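Local structure of phosphatidylserine synthase (Haemophilus influenzae, 3HSI) at residues L16-F21 and A237-N242. The protein belongs to the phospholipase D superfamily, as a phosphatidylserine synthase built around two mixed beta-sheets flanked by helices. Numbering follows the deposited sequence.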
ATOM      1  N   LEU C  16      28.095   0.824   5.727  1.00 22.92           N
ATOM      2  CA  LEU C  16      28.575  -0.545   5.912  1.00 23.37           C
ATOM      3  C   LEU C  16      29.655  -0.593   6.979  1.00 22.38           C
ATOM      4  O   LEU C  16      29.583  -1.417   7.869  1.00 22.71           O
ATOM      5  CB  LEU C  16      29.007  -1.222   4.578  1.00 22.64           C
ATOM      6  CG  LEU C  16      27.858  -1.413   3.557  1.00 23.83           C
ATOM      7  CD1 LEU C  16      28.314  -1.963   2.188  1.00 25.06           C
ATOM      8  CD2 LEU C  16      26.711  -2.265   4.118  1.00 23.06           C
ATOM      9  N   ASN C  17      30.619   0.315   6.919  1.00 22.57           N
ATOM     10  CA  ASN C  17      31.710   0.359   7.900  1.00 23.26           C
ATOM     11  C   ASN C  17      31.199   0.531   9.345  1.00 23.03           C
ATOM     12  O   ASN C  17      31.831   0.057  10.311  1.00 22.28           O
ATOM     13  CB  ASN C  17      32.718   1.470   7.555  1.00 23.16           C
ATOM     14  CG  ASN C  17      33.543   1.168   6.294  1.00 26.72           C
ATOM     15  OD1 ASN C  17      33.784   0.008   5.932  1.00 27.29           O
ATOM     16  ND2 ASN C  17      33.991   2.227   5.628  1.00 28.73           N
ATOM     17  N   ASN C  18      30.052   1.208   9.476  1.00 22.52           N
ATOM     18  CA  ASN C  18      29.480   1.516  10.780  1.00 22.79           C
ATOM     19  C   ASN C  18      28.668   0.355  11.377  1.00 23.00           C
ATOM     20  O   ASN C  18      28.313   0.404  12.540  1.00 23.45           O
ATOM     21  CB  ASN C  18      28.645   2.812  10.716  1.00 22.40           C
ATOM     22  CG  ASN C  18      29.476   4.073  10.979  1.00 22.97           C
ATOM     23  OD1 ASN C  18      30.508   4.026  11.662  1.00 21.96           O
ATOM     24  ND2 ASN C  18      29.016   5.215  10.452  1.00 20.21           N
ATOM     25  N   LEU C  19      28.384  -0.694  10.602  1.00 22.72           N
ATOM     26  CA  LEU C  19      27.686  -1.873  11.161  1.00 22.12           C
ATOM     27  C   LEU C  19      28.453  -2.563  12.290  1.00 22.15           C
ATOM     28  O   LEU C  19      29.671  -2.684  12.220  1.00 22.49           O
ATOM     29  CB  LEU C  19      27.359  -2.907  10.065  1.00 21.36           C
ATOM     30  CG  LEU C  19      26.340  -2.375   9.043  1.00 20.20           C
ATOM     31  CD1 LEU C  19      26.083  -3.399   7.968  1.00 20.03           C
ATOM     32  CD2 LEU C  19      25.014  -1.987   9.737  1.00 20.53           C
ATOM     33  N   PRO C  20      27.735  -3.004  13.338  1.00 22.44           N
ATOM     34  CA  PRO C  20      28.356  -3.811  14.384  1.00 21.82           C
ATOM     35  C   PRO C  20      28.343  -5.286  13.984  1.00 21.97           C
ATOM     36  O   PRO C  20      27.402  -5.742  13.333  1.00 22.33           O
ATOM     37  CB  PRO C  20      27.436  -3.577  15.597  1.00 22.29           C
ATOM     38  CG  PRO C  20      26.057  -3.394  15.005  1.00 22.33           C
ATOM     39  CD  PRO C  20      26.312  -2.674  13.653  1.00 22.57           C
ATOM     40  N   PHE C  21      29.383  -6.014  14.353  1.00 20.45           N
ATOM     41  CA  PHE C  21      29.564  -7.359  13.860  1.00 20.60           C
ATOM     42  C   PHE C  21      30.043  -8.215  14.995  1.00 21.20           C
ATOM     43  O   PHE C  21      30.839  -7.774  15.796  1.00 20.59           O
ATOM     44  CB  PHE C  21      30.636  -7.407  12.774  1.00 19.54           C
ATOM     45  CG  PHE C  21      30.111  -7.138  11.408  1.00 18.43           C
ATOM     46  CD1 PHE C  21      29.465  -8.153  10.688  1.00 13.37           C
ATOM     47  CD2 PHE C  21      30.276  -5.870  10.827  1.00 14.52           C
ATOM     48  CE1 PHE C  21      28.937  -7.895   9.406  1.00 15.58           C
ATOM     49  CE2 PHE C  21      29.781  -5.601   9.536  1.00 15.47           C
ATOM     50  CZ  PHE C  21      29.103  -6.619   8.821  1.00 16.35           C
ATOM     51  N   ALA C 237      29.926  -6.852  19.931  1.00 33.93           N
ATOM     52  CA  ALA C 237      30.103  -6.370  18.552  1.00 31.75           C
ATOM     53  C   ALA C 237      31.152  -5.262  18.388  1.00 30.60           C
ATOM     54  O   ALA C 237      31.237  -4.321  19.195  1.00 30.39           O
ATOM     55  CB  ALA C 237      28.779  -5.914  17.981  1.00 32.00           C
ATOM     56  N   VAL C 238      31.936  -5.382  17.322  1.00 28.28           N
ATOM     57  CA  VAL C 238      32.878  -4.339  16.933  1.00 26.35           C
ATOM     58  C   VAL C 238      32.585  -3.874  15.506  1.00 25.42           C
ATOM     59  O   VAL C 238      31.948  -4.587  14.730  1.00 24.72           O
ATOM     60  CB  VAL C 238      34.360  -4.810  17.044  1.00 26.94           C
ATOM     61  CG1 VAL C 238      34.719  -5.241  18.498  1.00 25.72           C
ATOM     62  CG2 VAL C 238      34.680  -5.929  16.026  1.00 24.89           C
ATOM     63  N   LYS C 239      33.037  -2.672  15.175  1.00 23.71           N
ATOM     64  CA  LYS C 239      33.051  -2.209  13.793  1.00 22.69           C
ATOM     65  C   LYS C 239      34.327  -2.695  13.083  1.00 21.99           C
ATOM     66  O   LYS C 239      35.364  -2.881  13.722  1.00 19.74           O
ATOM     67  CB  LYS C 239      32.961  -0.695  13.754  1.00 22.21           C
ATOM     68  CG  LYS C 239      31.578  -0.174  14.054  1.00 22.85           C
ATOM     69  CD  LYS C 239      31.655   1.309  14.242  1.00 23.87           C
ATOM     70  CE  LYS C 239      30.388   1.897  14.816  1.00 22.31           C
ATOM     71  NZ  LYS C 239      30.680   3.360  14.901  1.00 24.49           N
ATOM     72  N   LEU C 240      34.219  -2.938  11.776  1.00 21.84           N
ATOM     73  CA  LEU C 240      35.345  -3.413  10.947  1.00 22.48           C
ATOM     74  C   LEU C 240      36.237  -4.471  11.611  1.00 22.59           C
ATOM     75  O   LEU C 240      37.441  -4.260  11.767  1.00 22.48           O
ATOM     76  CB  LEU C 240      36.198  -2.236  10.449  1.00 22.75           C
ATOM     77  CG  LEU C 240      35.488  -1.295   9.458  1.00 24.83           C
ATOM     78  CD1 LEU C 240      36.421  -0.170   9.041  1.00 26.90           C
ATOM     79  CD2 LEU C 240      35.000  -2.033   8.226  1.00 27.09           C
ATOM     80  N   PRO C 241      35.655  -5.618  11.993  1.00 22.49           N
ATOM     81  CA  PRO C 241      36.533  -6.630  12.572  1.00 23.15           C
ATOM     82  C   PRO C 241      37.455  -7.179  11.488  1.00 23.86           C
ATOM     83  O   PRO C 241      37.232  -6.957  10.294  1.00 23.52           O
ATOM     84  CB  PRO C 241      35.567  -7.703  13.035  1.00 22.34           C
ATOM     85  CG  PRO C 241      34.452  -7.624  12.052  1.00 22.72           C
ATOM     86  CD  PRO C 241      34.302  -6.147  11.736  1.00 22.55           C
ATOM     87  N   ASN C 242      38.497  -7.872  11.904  1.00 24.91           N
ATOM     88  CA  ASN C 242      39.446  -8.407  10.957  1.00 26.58           C
ATOM     89  C   ASN C 242      39.251  -9.924  10.843  1.00 26.35           C
ATOM     90  O   ASN C 242      40.179 -10.669  10.545  1.00 26.64           O
ATOM     91  CB  ASN C 242      40.881  -8.055  11.394  1.00 26.77           C
ATOM     92  CG  ASN C 242      41.916  -8.474  10.353  1.00 30.55           C
ATOM     93  OD1 ASN C 242      41.591  -8.577   9.157  1.00 34.33           O
ATOM     94  ND2 ASN C 242      43.162  -8.746  10.793  1.00 32.63           N
TER
HETATM   95  O   HOH W   1      31.703  -2.405  10.425  1.00 21.13           O
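A single antiparallel beta bridge between F21 and V238 joins the chain leaving helix 8-18 to the loop that leads into strand 245-252. The pair is of the hydrogen-bonded kind: F21 N gives its proton to V238 O at 3.0 Å, with a bent N-H...O angle of 134°, and V238 N returns a straighter bond of 154° to F21 O. The same F21 O also takes a CA-H...O contact from A237 CA at 3.2 Å, while CB of A237 meets CB of P20.

Toward the helix end, direct pairing gives way to water. One water accepts from L240 N at 2.9 Å and lies within hydrogen-bonding distance of the carbonyl oxygens N17 O and L19 O; it also sits at the edge of the F21 ring, in its plane. K239, extended beyond CG, runs past the carbonyls of N18 and L19, and its NZ makes a weak bond to N18 OD1 of 3.3 Å. Next to it, L240 brings CD2 within 3.3 Å of N17 OD1.

P241 packs crosswise on the F21 side chain, its CG lying 3.9 Å from F21 CB. The F21 ring itself is buried against Y398 and L396 of strand 391-398. The arrangement is an isolated antiparallel beta bridge, lying next to the pairing of strand 22-23 with strand 245-252 in the mixed sheet.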